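Local coordinates for T CELL surface glycoprotein CD4 (Rattus norvegicus, PDB 1CID) that probably serves as a T-cell co-receptor that binds MHC class II through its N-terminal domains, while these third and fourth immunoglobulin-like domains form the membrane-proximal part of the molecule, at residues L131-E136 / G157-L162; M107-P112 / M171-Q176. All coordinates share one frame; numbering follows the deposited sequence.

Overall arrangement
Both interactions lie in the C-terminal immunoglobulin-like domain, with centres about 8 Å apart. Along the chain the order is 107-112, 131-136, 157-162, 171-176, so interaction 1 falls between the two halves of interaction 2. Strands 158-165 and 168-176, successive in sequence, are neighbours in one four-stranded antiparallel sheet; Cys161 N to Ser173 O and Trp159 N to Ile175 O are probable hydrogen bonds joining the contacts. Interaction 1 ties that sheet together internally. Interaction 2 sets its edge strand beside strand 97-110, which runs continuously from the preceding domain, so together they link the last sheet to the element that joins the two domains.

Interaction 1. Residues L131-E136 / G157-L162; sequences LILKQE and GVWQCL
Ile132 and Leu162 form a hydrogen-bonded pair in the antiparallel ladder between strands 129-135 and 158-165, the C-F pair of an immunoglobulin fold. Ile132 N donates to Leu162 O at 2.9 Å, and Leu162 N returns to Ile132 O. Further along, Gln160 N reaches Lys134 O at 2.7 Å, while the reverse bond from Lys134 N to Gln160 O is weak. Past the Gln135-Trp159 pair, Glu136 N also donates to Val158 O.

Side chains divide between the two faces. On the outer one Ile132 CG2 meets Leu162 CG at 4.2 Å, and Lys134 and Gln160 run alongside each other. On the inner one Leu133 CD2 packs on Cys161 CB at 3.9 Å; Cys161 is disulfide-bonded to Cys119, which joins this sheet to strand 116-122. Leu133 CD2 also lies 4.4 Å from Trp159 CE3.

With CG anti to the carbonyl carbon (chi1 -83°), the Trp159 indole is placed so that the Gln135 side chain lies over one face, its amide plane 15° from the ring. Its NE1 bonds to Glu155 O. With an alanine at Trp159, Gln135 would probably lose the surface it rests on, Glu155 O its donor, and a gap would open beside Leu133. Gln135 CG makes the CH-pi contact, 4.2 Å from the centroid of the Trp159 six-membered ring and 19° off its normal.

Interaction 2. Residues M107-P112 / M171-Q176; sequences MKVTQP and MDSKIQ
Val109 and Ile175 meet through branches set by their first torsions: in Val109 CG1 is anti to the backbone N (chi1 -169°), and in Ile175 CG1 takes that anti place (chi1 -167°), which puts CG2 between the backbone N and the carbonyl carbon. The two side chains cross at an angle, with Val109 CG1 against Ile175 CG2 at 3.2 Å. The longer branch of Ile175 carries its CD1 onward to the start of the loop that follows strand 97-110, 4.0 Å from Gln111 N.

At the other end of the contact the two methionine side chains lie alongside each other, pointing opposite ways. Met171 CE touches Met107 CB at 3.6 Å and lies 3.8 Å from Met107 CE, so the Met171 methyl sits against both the root and the methyl of Met107. The extended start of the Met107 chain carries SD to Ser173 CB, 3.6 Å away, and the bend at chi3 turns CE toward Met171 CE. Ser173 thus occupies the middle: its CB also faces Val109 CG2 at 3.9 Å, while its OG is hydrogen-bonded to Ser8 and keeps its polar end engaged.

The strands run nearly parallel, 16° apart, with axes 7.5 Å from each other at closest approach. That is wider than a paired ladder, and side chains alone bridge the interval. This is the A-G side of an immunoglobulin sandwich. Behind it, Met107 rests on both disulfide cysteines, Cys119 and Cys161, and Ile175 on Leu117 of strand 116-122. Strand 97-110 pairs through its backbone with strand 116-122, whereas strand 168-176 pairs with strand 158-165 of the facing sheet.

Interaction 1. Residues L131-E136 / G157-L162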
ATOM      1  N   LEU A 131      -4.979  -8.808  13.353  1.00 22.86           N
ATOM      2  CA  LEU A 131      -3.780  -8.095  13.769  1.00 20.89           C
ATOM      3  C   LEU A 131      -3.279  -8.773  15.071  1.00 20.90           C
ATOM      4  O   LEU A 131      -4.060  -9.249  15.922  1.00 20.83           O
ATOM      5  CB  LEU A 131      -4.194  -6.671  14.001  1.00 20.71           C
ATOM      6  CG  LEU A 131      -3.937  -5.472  13.101  1.00 17.50           C
ATOM      7  CD1 LEU A 131      -4.184  -4.203  13.901  1.00 17.36           C
ATOM      8  CD2 LEU A 131      -2.543  -5.513  12.505  1.00 12.28           C
ATOM      9  N   ILE A 132      -1.973  -8.793  15.127  1.00 18.51           N
ATOM     10  CA  ILE A 132      -1.277  -9.494  16.185  1.00 17.97           C
ATOM     11  C   ILE A 132      -0.105  -8.697  16.695  1.00 18.29           C
ATOM     12  O   ILE A 132       0.748  -8.316  15.891  1.00 19.01           O
ATOM     13  CB  ILE A 132      -0.819 -10.819  15.462  1.00 17.23           C
ATOM     14  CG1 ILE A 132      -2.031 -11.680  14.990  1.00 14.13           C
ATOM     15  CG2 ILE A 132       0.147 -11.692  16.276  1.00 16.21           C
ATOM     16  CD1 ILE A 132      -1.434 -12.522  13.787  1.00 15.47           C
ATOM     17  N   LEU A 133      -0.043  -8.520  17.982  1.00 18.83           N
ATOM     18  CA  LEU A 133       1.044  -7.854  18.718  1.00 18.36           C
ATOM     19  C   LEU A 133       1.669  -9.018  19.509  1.00 21.17           C
ATOM     20  O   LEU A 133       0.966  -9.716  20.218  1.00 22.26           O
ATOM     21  CB  LEU A 133       0.534  -6.676  19.523  1.00 11.24           C
ATOM     22  CG  LEU A 133       0.757  -5.266  19.004  1.00  7.92           C
ATOM     23  CD1 LEU A 133       0.153  -4.318  19.943  1.00  7.28           C
ATOM     24  CD2 LEU A 133       2.238  -4.976  18.836  1.00  3.31           C
ATOM     25  N   LYS A 134       2.894  -9.378  19.353  1.00 23.02           N
ATOM     26  CA  LYS A 134       3.745 -10.388  19.860  1.00 24.11           C
ATOM     27  C   LYS A 134       5.061  -9.785  20.376  1.00 29.09           C
ATOM     28  O   LYS A 134       5.424  -8.648  20.042  1.00 31.25           O
ATOM     29  CB  LYS A 134       4.353 -11.116  18.709  1.00 21.22           C
ATOM     30  CG  LYS A 134       3.937 -12.524  18.373  1.00 16.80           C
ATOM     31  CD  LYS A 134       5.325 -12.829  17.822  1.00 15.51           C
ATOM     32  CE  LYS A 134       5.198 -13.775  16.726  1.00 22.19           C
ATOM     33  NZ  LYS A 134       4.284 -14.960  16.736  1.00 23.96           N
ATOM     34  N   GLN A 135       5.762 -10.612  21.143  1.00 32.90           N
ATOM     35  CA  GLN A 135       7.071 -10.106  21.672  1.00 34.64           C
ATOM     36  C   GLN A 135       8.042 -10.560  20.597  1.00 34.45           C
ATOM     37  O   GLN A 135       7.719 -11.658  20.110  1.00 32.51           O
ATOM     38  CB  GLN A 135       7.402 -10.618  23.053  1.00 36.54           C
ATOM     39  CG  GLN A 135       7.670  -9.502  24.049  1.00 39.94           C
ATOM     40  CD  GLN A 135       7.205  -9.911  25.410  1.00 42.30           C
ATOM     41  OE1 GLN A 135       6.341 -10.794  25.538  1.00 45.77           O
ATOM     42  NE2 GLN A 135       7.832  -9.243  26.367  1.00 45.02           N
ATOM     43  N   GLU A 136       9.088  -9.867  20.247  1.00 36.54           N
ATOM     44  CA  GLU A 136       9.921 -10.308  19.181  1.00 40.33           C
ATOM     45  C   GLU A 136       9.914 -11.794  18.869  1.00 43.41           C
ATOM     46  O   GLU A 136       9.516 -11.987  17.663  1.00 47.91           O
ATOM     47  CB  GLU A 136      11.405 -10.045  19.237  1.00 42.10           C
ATOM     48  CG  GLU A 136      11.965  -9.981  17.782  1.00 47.61           C
ATOM     49  CD  GLU A 136      13.320  -9.341  17.768  1.00 51.05           C
ATOM     50  OE1 GLU A 136      13.740  -8.848  18.815  1.00 53.52           O
ATOM     51  OE2 GLU A 136      13.928  -9.386  16.674  1.00 51.85           O
ATOM     52  N   GLY A 157      11.288  -4.312  25.359  1.00 37.31           N
ATOM     53  CA  GLY A 157      11.782  -5.319  24.352  1.00 35.59           C
ATOM     54  C   GLY A 157      11.396  -5.086  22.881  1.00 33.39           C
ATOM     55  O   GLY A 157      10.927  -3.971  22.535  1.00 35.82           O
ATOM     56  N   VAL A 158      11.554  -6.069  22.001  1.00 30.14           N
ATOM     57  CA  VAL A 158      11.226  -5.824  20.605  1.00 26.44           C
ATOM     58  C   VAL A 158       9.826  -6.334  20.516  1.00 26.44           C
ATOM     59  O   VAL A 158       9.798  -7.543  20.745  1.00 24.49           O
ATOM     60  CB  VAL A 158      12.216  -6.607  19.751  1.00 25.93           C
ATOM     61  CG1 VAL A 158      11.799  -6.588  18.310  1.00 30.28           C
ATOM     62  CG2 VAL A 158      13.633  -6.045  19.770  1.00 26.64           C
ATOM     63  N   TRP A 159       8.878  -5.516  20.201  1.00 27.08           N
ATOM     64  CA  TRP A 159       7.557  -6.176  19.998  1.00 26.47           C
ATOM     65  C   TRP A 159       7.391  -6.417  18.496  1.00 24.07           C
ATOM     66  O   TRP A 159       8.080  -5.679  17.783  1.00 24.61           O
ATOM     67  CB  TRP A 159       6.461  -5.285  20.467  1.00 28.79           C
ATOM     68  CG  TRP A 159       6.362  -5.487  21.925  1.00 33.45           C
ATOM     69  CD1 TRP A 159       7.253  -5.019  22.831  1.00 34.95           C
ATOM     70  CD2 TRP A 159       5.343  -6.199  22.639  1.00 36.26           C
ATOM     71  NE1 TRP A 159       6.824  -5.411  24.082  1.00 37.14           N
ATOM     72  CE2 TRP A 159       5.667  -6.099  24.014  1.00 36.74           C
ATOM     73  CE3 TRP A 159       4.193  -6.879  22.295  1.00 36.56           C
ATOM     74  CZ2 TRP A 159       4.882  -6.595  25.027  1.00 37.82           C
ATOM     75  CZ3 TRP A 159       3.426  -7.410  23.327  1.00 39.43           C
ATOM     76  CH2 TRP A 159       3.739  -7.303  24.666  1.00 38.37           C
ATOM     77  N   GLN A 160       6.543  -7.256  18.026  1.00 20.67           N
ATOM     78  CA  GLN A 160       6.498  -7.223  16.533  1.00 20.84           C
ATOM     79  C   GLN A 160       5.064  -6.976  16.175  1.00 21.79           C
ATOM     80  O   GLN A 160       4.241  -7.298  17.073  1.00 23.16           O
ATOM     81  CB  GLN A 160       7.226  -8.468  16.189  1.00 19.27           C
ATOM     82  CG  GLN A 160       6.880  -8.836  14.773  1.00 22.55           C
ATOM     83  CD  GLN A 160       7.578 -10.131  14.430  1.00 25.43           C
ATOM     84  OE1 GLN A 160       7.553 -11.170  15.078  1.00 30.19           O
ATOM     85  NE2 GLN A 160       8.279 -10.121  13.313  1.00 27.66           N
ATOM     86  N   CYS A 161       4.655  -6.391  15.049  1.00 21.61           N
ATOM     87  CA  CYS A 161       3.176  -6.333  14.824  1.00 21.58           C
ATOM     88  C   CYS A 161       2.885  -7.078  13.520  1.00 20.98           C
ATOM     89  O   CYS A 161       3.626  -6.878  12.521  1.00 23.89           O
ATOM     90  CB  CYS A 161       2.537  -4.964  14.983  1.00 21.97           C
ATOM     91  SG  CYS A 161       0.781  -5.097  14.443  1.00 27.17           S
ATOM     92  N   LEU A 162       1.915  -7.986  13.449  1.00 21.95           N
ATOM     93  CA  LEU A 162       1.733  -8.663  12.141  1.00 21.88           C
ATOM     94  C   LEU A 162       0.285  -8.595  11.693  1.00 21.18           C
ATOM     95  O   LEU A 162      -0.543  -8.566  12.597  1.00 21.12           O
ATOM     96  CB  LEU A 162       2.095 -10.061  12.308  1.00 23.82           C
ATOM     97  CG  LEU A 162       2.897 -10.874  13.237  1.00 24.57           C
ATOM     98  CD1 LEU A 162       2.814 -12.298  12.636  1.00 24.98           C
ATOM     99  CD2 LEU A 162       4.363 -10.579  13.147  1.00 26.30           C
TER

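Interaction 2. Residues M107-P112 / M171-Q176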
ATOM      1  N   MET A 107       0.435  -0.041   7.717  1.00 22.58           N
ATOM      2  CA  MET A 107       0.568  -0.364   9.134  1.00 23.19           C
ATOM      3  C   MET A 107       1.356   0.715   9.875  1.00 23.96           C
ATOM      4  O   MET A 107       2.382   1.147   9.316  1.00 24.39           O
ATOM      5  CB  MET A 107       1.410  -1.626   9.335  1.00 24.26           C
ATOM      6  CG  MET A 107       1.477  -2.152  10.737  1.00 22.98           C
ATOM      7  SD  MET A 107       2.072  -3.811  10.971  1.00 21.14           S
ATOM      8  CE  MET A 107       0.873  -5.002  10.533  1.00 19.64           C
ATOM      9  N   LYS A 108       0.852   0.993  11.044  1.00 24.27           N
ATOM     10  CA  LYS A 108       1.544   1.981  11.917  1.00 27.57           C
ATOM     11  C   LYS A 108       1.643   1.499  13.389  1.00 27.23           C
ATOM     12  O   LYS A 108       0.595   1.426  14.086  1.00 25.83           O
ATOM     13  CB  LYS A 108       0.904   3.360  11.938  1.00 33.09           C
ATOM     14  CG  LYS A 108       1.746   4.464  12.739  1.00 35.83           C
ATOM     15  CD  LYS A 108       1.035   5.712  13.126  1.00 39.85           C
ATOM     16  CE  LYS A 108       1.712   6.766  13.943  1.00 44.37           C
ATOM     17  NZ  LYS A 108       3.008   7.414  13.491  1.00 48.82           N
ATOM     18  N   VAL A 109       2.882   1.213  13.819  1.00 28.45           N
ATOM     19  CA  VAL A 109       3.161   0.721  15.174  1.00 30.08           C
ATOM     20  C   VAL A 109       3.728   1.908  15.985  1.00 32.01           C
ATOM     21  O   VAL A 109       4.727   2.402  15.458  1.00 34.06           O
ATOM     22  CB  VAL A 109       4.200  -0.381  15.387  1.00 27.65           C
ATOM     23  CG1 VAL A 109       4.254  -1.031  16.788  1.00 28.31           C
ATOM     24  CG2 VAL A 109       4.061  -1.552  14.442  1.00 27.04           C
ATOM     25  N   THR A 110       3.104   2.178  17.102  1.00 34.43           N
ATOM     26  CA  THR A 110       3.506   3.175  18.046  1.00 37.41           C
ATOM     27  C   THR A 110       3.282   2.749  19.506  1.00 39.05           C
ATOM     28  O   THR A 110       2.481   1.936  19.899  1.00 37.53           O
ATOM     29  CB  THR A 110       2.827   4.581  17.862  1.00 37.82           C
ATOM     30  OG1 THR A 110       1.417   4.406  18.162  1.00 38.47           O
ATOM     31  CG2 THR A 110       3.125   5.197  16.496  1.00 39.59           C
ATOM     32  N   GLN A 111       4.081   3.377  20.317  1.00 43.15           N
ATOM     33  CA  GLN A 111       4.239   3.417  21.758  1.00 46.73           C
ATOM     34  C   GLN A 111       3.913   4.890  22.102  1.00 50.13           C
ATOM     35  O   GLN A 111       4.783   5.795  22.084  1.00 51.98           O
ATOM     36  CB  GLN A 111       5.643   3.116  22.225  1.00 45.75           C
ATOM     37  CG  GLN A 111       5.679   2.963  23.729  1.00 46.81           C
ATOM     38  CD  GLN A 111       6.943   2.423  24.311  1.00 48.58           C
ATOM     39  OE1 GLN A 111       8.083   2.158  23.936  1.00 50.79           O
ATOM     40  NE2 GLN A 111       6.742   2.152  25.598  1.00 53.09           N
ATOM     41  N   PRO A 112       2.633   5.129  22.358  1.00 51.73           N
ATOM     42  CA  PRO A 112       2.118   6.481  22.623  1.00 53.02           C
ATOM     43  C   PRO A 112       2.397   7.137  23.966  1.00 55.23           C
ATOM     44  O   PRO A 112       2.324   8.371  24.213  1.00 57.27           O
ATOM     45  CB  PRO A 112       0.621   6.276  22.319  1.00 52.94           C
ATOM     46  CG  PRO A 112       0.325   4.849  21.983  1.00 52.50           C
ATOM     47  CD  PRO A 112       1.581   4.090  22.377  1.00 51.70           C
ATOM     48  N   MET A 171       2.191  -9.173   6.310  1.00 22.56           N
ATOM     49  CA  MET A 171       3.308  -8.263   6.720  1.00 20.63           C
ATOM     50  C   MET A 171       3.455  -8.173   8.250  1.00 20.60           C
ATOM     51  O   MET A 171       2.517  -8.669   8.909  1.00 19.26           O
ATOM     52  CB  MET A 171       3.223  -6.851   6.210  1.00 19.13           C
ATOM     53  CG  MET A 171       1.899  -6.265   6.629  1.00 14.94           C
ATOM     54  SD  MET A 171       2.251  -4.448   6.599  1.00 20.39           S
ATOM     55  CE  MET A 171       0.518  -4.106   6.865  1.00 15.94           C
ATOM     56  N   ASP A 172       4.577  -7.545   8.569  1.00 21.06           N
ATOM     57  CA  ASP A 172       4.967  -7.297   9.963  1.00 22.53           C
ATOM     58  C   ASP A 172       5.803  -6.018  10.101  1.00 20.75           C
ATOM     59  O   ASP A 172       6.407  -5.533   9.186  1.00 22.84           O
ATOM     60  CB  ASP A 172       5.802  -8.382  10.603  1.00 25.27           C
ATOM     61  CG  ASP A 172       7.214  -8.544  10.096  1.00 27.81           C
ATOM     62  OD1 ASP A 172       7.558  -9.324   9.149  1.00 33.15           O
ATOM     63  OD2 ASP A 172       8.036  -7.868  10.758  1.00 29.02           O
ATOM     64  N   SER A 173       5.925  -5.547  11.285  1.00 20.59           N
ATOM     65  CA  SER A 173       6.693  -4.374  11.636  1.00 22.96           C
ATOM     66  C   SER A 173       7.114  -4.435  13.118  1.00 24.83           C
ATOM     67  O   SER A 173       6.267  -4.866  13.956  1.00 25.78           O
ATOM     68  CB  SER A 173       5.611  -3.361  11.340  1.00 25.86           C
ATOM     69  OG  SER A 173       6.278  -2.126  11.211  1.00 32.71           O
ATOM     70  N   LYS A 174       8.359  -4.073  13.466  1.00 23.44           N
ATOM     71  CA  LYS A 174       8.925  -4.064  14.762  1.00 22.46           C
ATOM     72  C   LYS A 174       9.195  -2.626  15.240  1.00 23.53           C
ATOM     73  O   LYS A 174       9.527  -1.689  14.533  1.00 22.15           O
ATOM     74  CB  LYS A 174      10.346  -4.549  14.939  1.00 26.55           C
ATOM     75  CG  LYS A 174      10.876  -5.651  14.049  1.00 29.00           C
ATOM     76  CD  LYS A 174      10.412  -6.984  14.560  1.00 28.75           C
ATOM     77  CE  LYS A 174      11.221  -8.051  13.855  1.00 32.07           C
ATOM     78  NZ  LYS A 174      12.629  -7.843  14.299  1.00 39.42           N
ATOM     79  N   ILE A 175       9.119  -2.647  16.537  1.00 26.06           N
ATOM     80  CA  ILE A 175       9.335  -1.594  17.496  1.00 25.56           C
ATOM     81  C   ILE A 175      10.000  -2.158  18.788  1.00 26.88           C
ATOM     82  O   ILE A 175       9.748  -3.253  19.379  1.00 25.95           O
ATOM     83  CB  ILE A 175       7.949  -0.940  17.734  1.00 24.07           C
ATOM     84  CG1 ILE A 175       8.310   0.373  18.506  1.00 24.77           C
ATOM     85  CG2 ILE A 175       6.918  -1.865  18.416  1.00 21.79           C
ATOM     86  CD1 ILE A 175       7.031   1.260  18.645  1.00 25.62           C
ATOM     87  N   GLN A 176      10.945  -1.295  19.175  1.00 25.45           N
ATOM     88  CA  GLN A 176      11.696  -1.454  20.421  1.00 26.11           C
ATOM     89  C   GLN A 176      10.889  -0.541  21.382  1.00 27.05           C
ATOM     90  O   GLN A 176      10.716   0.722  21.244  1.00 26.09           O
ATOM     91  CB  GLN A 176      13.170  -1.145  20.359  1.00 27.35           C
ATOM     92  CG  GLN A 176      13.719  -0.567  21.628  1.00 28.94           C
ATOM     93  CD  GLN A 176      15.144  -0.277  21.863  1.00 29.26           C
ATOM     94  OE1 GLN A 176      15.691   0.772  21.586  1.00 32.14           O
ATOM     95  NE2 GLN A 176      15.775  -1.270  22.486  1.00 33.76           N
TER